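Local atomic coordinates of peptidoglycan D,D-transpeptidase PbpA (Mycobacterium tuberculosis, PDB entry 3UN7), a protein that probably cross-links peptidoglycan as a penicillin-binding D,D-transpeptidase and helps regulate cell length in Mycobacterium tuberculosis. Residues L144-S149 / R183-T188; L287-S292 / A314-A319. All coordinates share one frame; numbering follows the deposited sequence.

Contact 1 of 2, residues L144-S149 / R183-T188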
loop_
_atom_site.group_PDB
_atom_site.type_symbol
_atom_site.label_atom_id
_atom_site.label_comp_id
_atom_site.label_asym_id
_atom_site.label_seq_id
_atom_site.Cartn_x
_atom_site.Cartn_y
_atom_site.Cartn_z
ATOM N N LEU A 144 -3.610 3.028 8.484
ATOM C CA LEU A 144 -5.007 2.893 8.901
ATOM C C LEU A 144 -5.647 1.616 8.354
ATOM O O LEU A 144 -6.632 1.122 8.893
ATOM C CB LEU A 144 -5.816 4.135 8.479
ATOM C CG LEU A 144 -5.290 5.512 8.906
ATOM C CD1 LEU A 144 -6.067 6.643 8.208
ATOM C CD2 LEU A 144 -5.360 5.693 10.415
ATOM N N ALA A 145 -5.064 1.081 7.287
ATOM C CA ALA A 145 -5.482 -0.198 6.766
ATOM C C ALA A 145 -4.329 -0.795 6.011
ATOM O O ALA A 145 -3.559 -0.085 5.350
ATOM C CB ALA A 145 -6.718 -0.058 5.843
ATOM N N LEU A 146 -4.226 -2.112 6.129
ATOM C CA LEU A 146 -3.232 -2.900 5.438
ATOM C C LEU A 146 -3.951 -4.184 5.051
ATOM O O LEU A 146 -4.084 -5.094 5.858
ATOM C CB LEU A 146 -2.054 -3.181 6.373
ATOM C CG LEU A 146 -0.710 -3.561 5.759
ATOM C CD1 LEU A 146 -0.116 -2.380 4.982
ATOM C CD2 LEU A 146 0.254 -4.015 6.882
ATOM N N VAL A 147 -4.476 -4.205 3.835
ATOM C CA VAL A 147 -5.316 -5.301 3.347
ATOM C C VAL A 147 -4.600 -6.071 2.250
ATOM O O VAL A 147 -4.003 -5.479 1.362
ATOM C CB VAL A 147 -6.681 -4.797 2.846
ATOM C CG1 VAL A 147 -7.510 -5.952 2.275
ATOM C CG2 VAL A 147 -7.460 -4.134 3.996
ATOM N N SER A 148 -4.643 -7.398 2.333
ATOM C CA SER A 148 -4.089 -8.251 1.277
ATOM C C SER A 148 -5.130 -9.312 0.936
ATOM O O SER A 148 -5.871 -9.766 1.817
ATOM C CB SER A 148 -2.760 -8.878 1.725
ATOM O OG SER A 148 -2.085 -9.483 0.627
ATOM N N SER A 149 -5.214 -9.682 -0.340
ATOM C CA SER A 149 -6.236 -10.618 -0.803
ATOM C C SER A 149 -5.641 -11.483 -1.931
ATOM O O SER A 149 -4.934 -10.960 -2.796
ATOM C CB SER A 149 -7.472 -9.841 -1.276
ATOM O OG SER A 149 -8.540 -10.689 -1.661
ATOM N N ARG A 183 0.666 -8.828 0.429
ATOM C CA ARG A 183 0.838 -8.113 -0.833
ATOM C C ARG A 183 1.009 -6.602 -0.660
ATOM O O ARG A 183 1.578 -5.946 -1.528
ATOM C CB ARG A 183 -0.346 -8.403 -1.765
ATOM C CG ARG A 183 -0.301 -9.804 -2.343
ATOM C CD ARG A 183 -1.527 -10.179 -3.196
ATOM N NE ARG A 183 -1.168 -11.269 -4.107
ATOM C CZ ARG A 183 -1.106 -12.559 -3.779
ATOM N NH1 ARG A 183 -0.729 -13.436 -4.704
ATOM N NH2 ARG A 183 -1.408 -12.981 -2.543
ATOM N N ALA A 184 0.509 -6.055 0.445
ATOM C CA ALA A 184 0.572 -4.613 0.692
ATOM C C ALA A 184 2.004 -4.102 0.893
ATOM O O ALA A 184 2.303 -2.956 0.557
ATOM C CB ALA A 184 -0.264 -4.260 1.898
ATOM N N ILE A 185 2.869 -4.951 1.451
ATOM C CA ILE A 185 4.239 -4.531 1.838
ATOM C C ILE A 185 5.372 -5.445 1.401
ATOM O O ILE A 185 6.520 -5.033 1.435
ATOM C CB ILE A 185 4.379 -4.340 3.358
ATOM C CG1 ILE A 185 4.141 -5.666 4.126
ATOM C CG2 ILE A 185 3.450 -3.233 3.835
ATOM C CD1 ILE A 185 4.507 -5.601 5.627
ATOM N N SER A 186 5.059 -6.688 1.044
ATOM C CA SER A 186 6.089 -7.710 0.761
ATOM C C SER A 186 6.292 -7.960 -0.725
ATOM O O SER A 186 7.249 -8.629 -1.109
ATOM C CB SER A 186 5.740 -9.047 1.430
ATOM O OG SER A 186 5.795 -8.950 2.842
ATOM N N GLU A 187 5.384 -7.458 -1.557
ATOM C CA GLU A 187 5.452 -7.718 -2.996
ATOM C C GLU A 187 5.508 -6.390 -3.732
ATOM O O GLU A 187 4.881 -5.412 -3.306
ATOM C CB GLU A 187 4.246 -8.560 -3.444
ATOM C CG GLU A 187 4.261 -9.057 -4.917
ATOM C CD GLU A 187 3.182 -10.116 -5.211
ATOM O OE1 GLU A 187 2.699 -10.782 -4.263
ATOM O OE2 GLU A 187 2.803 -10.287 -6.396
ATOM N N THR A 188 6.279 -6.348 -4.820
ATOM C CA THR A 188 6.350 -5.155 -5.648
ATOM C C THR A 188 5.696 -5.450 -6.987
ATOM O O THR A 188 5.692 -6.598 -7.451
ATOM C CB THR A 188 7.795 -4.679 -5.905
ATOM O OG1 THR A 188 8.544 -5.755 -6.460
ATOM C CG2 THR A 188 8.462 -4.178 -4.638
HETATM O O HOH W 1 -2.333 -11.971 0.006
#
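The guanidinium of R183, the flat group of this contact, lies beside the end of strand 143-149, with S149 O oblique to it and closest to the stem, 3.5 Å from R183 CD. Water 1 sits at the edge of the group, in its plane, where it accepts from R183 NH2 at 2.9 Å. Well out of that plane is E187 OE1, whose 3.9 Å separation from R183 NE marks a long, purely electrostatic pairing. Outside the two segments, E432 forms a salt bridge with R183 NE, while the carbonyls of A177 and S178 accept from NH1 and NH2.

Backbone and side chain of R183 both meet S148. R183 N donates to S148 OG over 2.8 Å with an N-H...O angle of 155°. The same hydroxyl touches R183 CB at 3.1 Å and donates to water 1 at 2.6 Å; T181 O also lies within bonding reach, but the single proton can serve only one of the two at a time. Turning OG anti to the backbone N of S148 (chi1 -168°) points it at the backbone N of R183. Water 1 thus bridges the serine to the far end of the extended arginine chain.

The apolar half lies further back along the strand. L146 CD1 reaches A184 CB at 3.6 Å and I185 CG2 at 3.8 Å, the leucine and isoleucine side chains crossing at about a right angle. A184 also packs on V134 of the adjoining strand 131-136.

All the touching residues are buried, and each donor nitrogen of the guanidinium has a carbonyl or carboxylate partner. E432 and, more weakly, E187 would probably offset the buried charge of R183. The contact joins an edge strand of the transpeptidase sheet to the loop before S193 by polar and apolar contacts alike.

Contact 2 of 2, residues L287-S292 / A314-A319; sequences LQVAES and ALTPLA
S292 and T316 meet at the tight end of this contact, where T316 N donates to S292 OG over 3.1 Å at an N-H...O angle of 157°. The hydroxyl is hemmed in by carbon as well: A319 CB approaches it to 3.3 Å, on the helix side. Backbone packing is equally close, with S292 CA 3.2 Å from A314 O. A second firm point is apolar, V289 CG2 touching L318 CD2 at 3.6 Å while the two side chains cross at about a right angle.

Between these points direct contact gives way to water 2, which bridges A290 O, S292 OG and T316 OG1, each at 2.7 Å. The solvent side lies at A290 and E291: A290, partly exposed, meets T316 CG2 with its CB and, more closely, with its carbonyl O, and E291 turns from the helix into an exposed position.

With chi1 at 61°, T316 OG1 lies between its own backbone N and carbonyl carbon, from where it accepts from A319 N at 2.9 Å. This is an N-cap at the start of helix 317-328 in the transpeptidase domain; the side chain of the preceding L315 comes to about 11 Å from that of S193, the probable acyl-ester serine.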
loop_
_atom_site.group_PDB
_atom_site.type_symbol
_atom_site.label_atom_id
_atom_site.label_comp_id
_atom_site.label_asym_id
_atom_site.label_seq_id
_atom_site.Cartn_x
_atom_site.Cartn_y
_atom_site.Cartn_z
ATOM N N LEU A 287 6.915 -3.871 10.841
ATOM C CA LEU A 287 6.956 -4.875 9.770
ATOM C C LEU A 287 7.921 -4.417 8.681
ATOM O O LEU A 287 7.943 -3.238 8.334
ATOM C CB LEU A 287 5.572 -5.130 9.154
ATOM C CG LEU A 287 4.429 -5.498 10.099
ATOM C CD1 LEU A 287 3.229 -5.993 9.323
ATOM C CD2 LEU A 287 4.891 -6.565 11.088
ATOM N N GLN A 288 8.705 -5.351 8.152
ATOM C CA GLN A 288 9.622 -5.046 7.048
ATOM C C GLN A 288 8.836 -4.825 5.754
ATOM O O GLN A 288 7.886 -5.563 5.443
ATOM C CB GLN A 288 10.630 -6.185 6.843
ATOM C CG GLN A 288 11.522 -6.468 8.068
ATOM C CD GLN A 288 12.759 -7.301 7.744
ATOM O OE1 GLN A 288 13.135 -7.467 6.580
ATOM N NE2 GLN A 288 13.403 -7.828 8.787
ATOM N N VAL A 289 9.248 -3.813 5.008
ATOM C CA VAL A 289 8.627 -3.476 3.719
ATOM C C VAL A 289 9.658 -3.733 2.627
ATOM O O VAL A 289 10.826 -3.360 2.778
ATOM C CB VAL A 289 8.181 -2.010 3.707
ATOM C CG1 VAL A 289 7.523 -1.626 2.358
ATOM C CG2 VAL A 289 7.204 -1.762 4.873
ATOM N N ALA A 290 9.226 -4.384 1.544
ATOM C CA ALA A 290 10.053 -4.593 0.357
ATOM C C ALA A 290 10.447 -3.249 -0.224
ATOM O O ALA A 290 9.630 -2.316 -0.281
ATOM C CB ALA A 290 9.291 -5.414 -0.688
ATOM N N GLU A 291 11.701 -3.147 -0.643
ATOM C CA GLU A 291 12.218 -1.933 -1.267
ATOM C C GLU A 291 11.617 -1.780 -2.648
ATOM O O GLU A 291 11.583 -2.741 -3.411
ATOM C CB GLU A 291 13.751 -1.986 -1.383
ATOM C CG GLU A 291 14.363 -0.662 -1.842
ATOM C CD GLU A 291 15.790 -0.815 -2.313
ATOM O OE1 GLU A 291 16.053 -1.692 -3.166
ATOM O OE2 GLU A 291 16.656 -0.055 -1.840
ATOM N N SER A 292 11.147 -0.569 -2.955
ATOM C CA SER A 292 10.643 -0.216 -4.268
ATOM C C SER A 292 11.767 0.395 -5.091
ATOM O O SER A 292 12.727 0.929 -4.536
ATOM C CB SER A 292 9.500 0.793 -4.155
ATOM O OG SER A 292 8.387 0.213 -3.500
ATOM N N ALA A 314 9.169 -0.877 -9.958
ATOM C CA ALA A 314 8.422 -1.826 -9.132
ATOM C C ALA A 314 8.208 -1.218 -7.748
ATOM O O ALA A 314 9.165 -0.802 -7.096
ATOM C CB ALA A 314 9.163 -3.162 -9.049
ATOM N N LEU A 315 6.944 -1.141 -7.331
ATOM C CA LEU A 315 6.555 -0.482 -6.088
ATOM C C LEU A 315 5.669 -1.408 -5.272
ATOM O O LEU A 315 4.878 -2.172 -5.831
ATOM C CB LEU A 315 5.741 0.778 -6.408
ATOM C CG LEU A 315 6.351 2.172 -6.603
ATOM C CD1 LEU A 315 7.289 2.245 -7.762
ATOM C CD2 LEU A 315 5.231 3.181 -6.787
ATOM N N THR A 316 5.778 -1.329 -3.950
ATOM C CA THR A 316 4.803 -1.973 -3.077
ATOM C C THR A 316 3.559 -1.107 -3.116
ATOM O O THR A 316 3.651 0.079 -3.416
ATOM C CB THR A 316 5.287 -2.078 -1.623
ATOM O OG1 THR A 316 5.507 -0.770 -1.087
ATOM C CG2 THR A 316 6.585 -2.909 -1.517
ATOM N N PRO A 317 2.378 -1.696 -2.878
ATOM C CA PRO A 317 1.186 -0.873 -2.648
ATOM C C PRO A 317 1.364 0.189 -1.543
ATOM O O PRO A 317 0.898 1.308 -1.703
ATOM C CB PRO A 317 0.115 -1.901 -2.289
ATOM C CG PRO A 317 0.551 -3.141 -3.108
ATOM C CD PRO A 317 2.058 -3.137 -2.931
ATOM N N LEU A 318 2.046 -0.149 -0.450
ATOM C CA LEU A 318 2.362 0.858 0.564
ATOM C C LEU A 318 3.161 2.055 0.011
ATOM O O LEU A 318 2.870 3.205 0.357
ATOM C CB LEU A 318 3.109 0.228 1.739
ATOM C CG LEU A 318 3.614 1.179 2.827
ATOM C CD1 LEU A 318 2.456 1.843 3.548
ATOM C CD2 LEU A 318 4.548 0.466 3.836
ATOM N N ALA A 319 4.183 1.786 -0.809
ATOM C CA ALA A 319 4.959 2.871 -1.442
ATOM C C ALA A 319 4.077 3.756 -2.346
ATOM O O ALA A 319 4.231 4.978 -2.363
ATOM C CB ALA A 319 6.157 2.305 -2.216
HETATM O O HOH W 2 8.151 -0.091 -0.785
#

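Overall arrangement
From the N terminus, strand 143-149 comes first; 33 intervening residues, about half of them helical, bring the chain back at 183-188, where contact 1 closes its loop. The chain then passes S193 and later reaches 287-292, and contact 2 closes a shorter loop, of 21 residues, at 314-319. The two loops follow in series, neither enclosing nor crossing the other, yet their centres are 9 Å apart. Segment 183-188 is the shared neighbour: probable hydrogen bonds run from A290 N to I185 O at 2.8 Å and from L318 N to A184 O at 3.0 Å. The edge strand, loop 183-188, loop 287-292 and the start of helix 317-328 are thereby tied together within the transpeptidase domain.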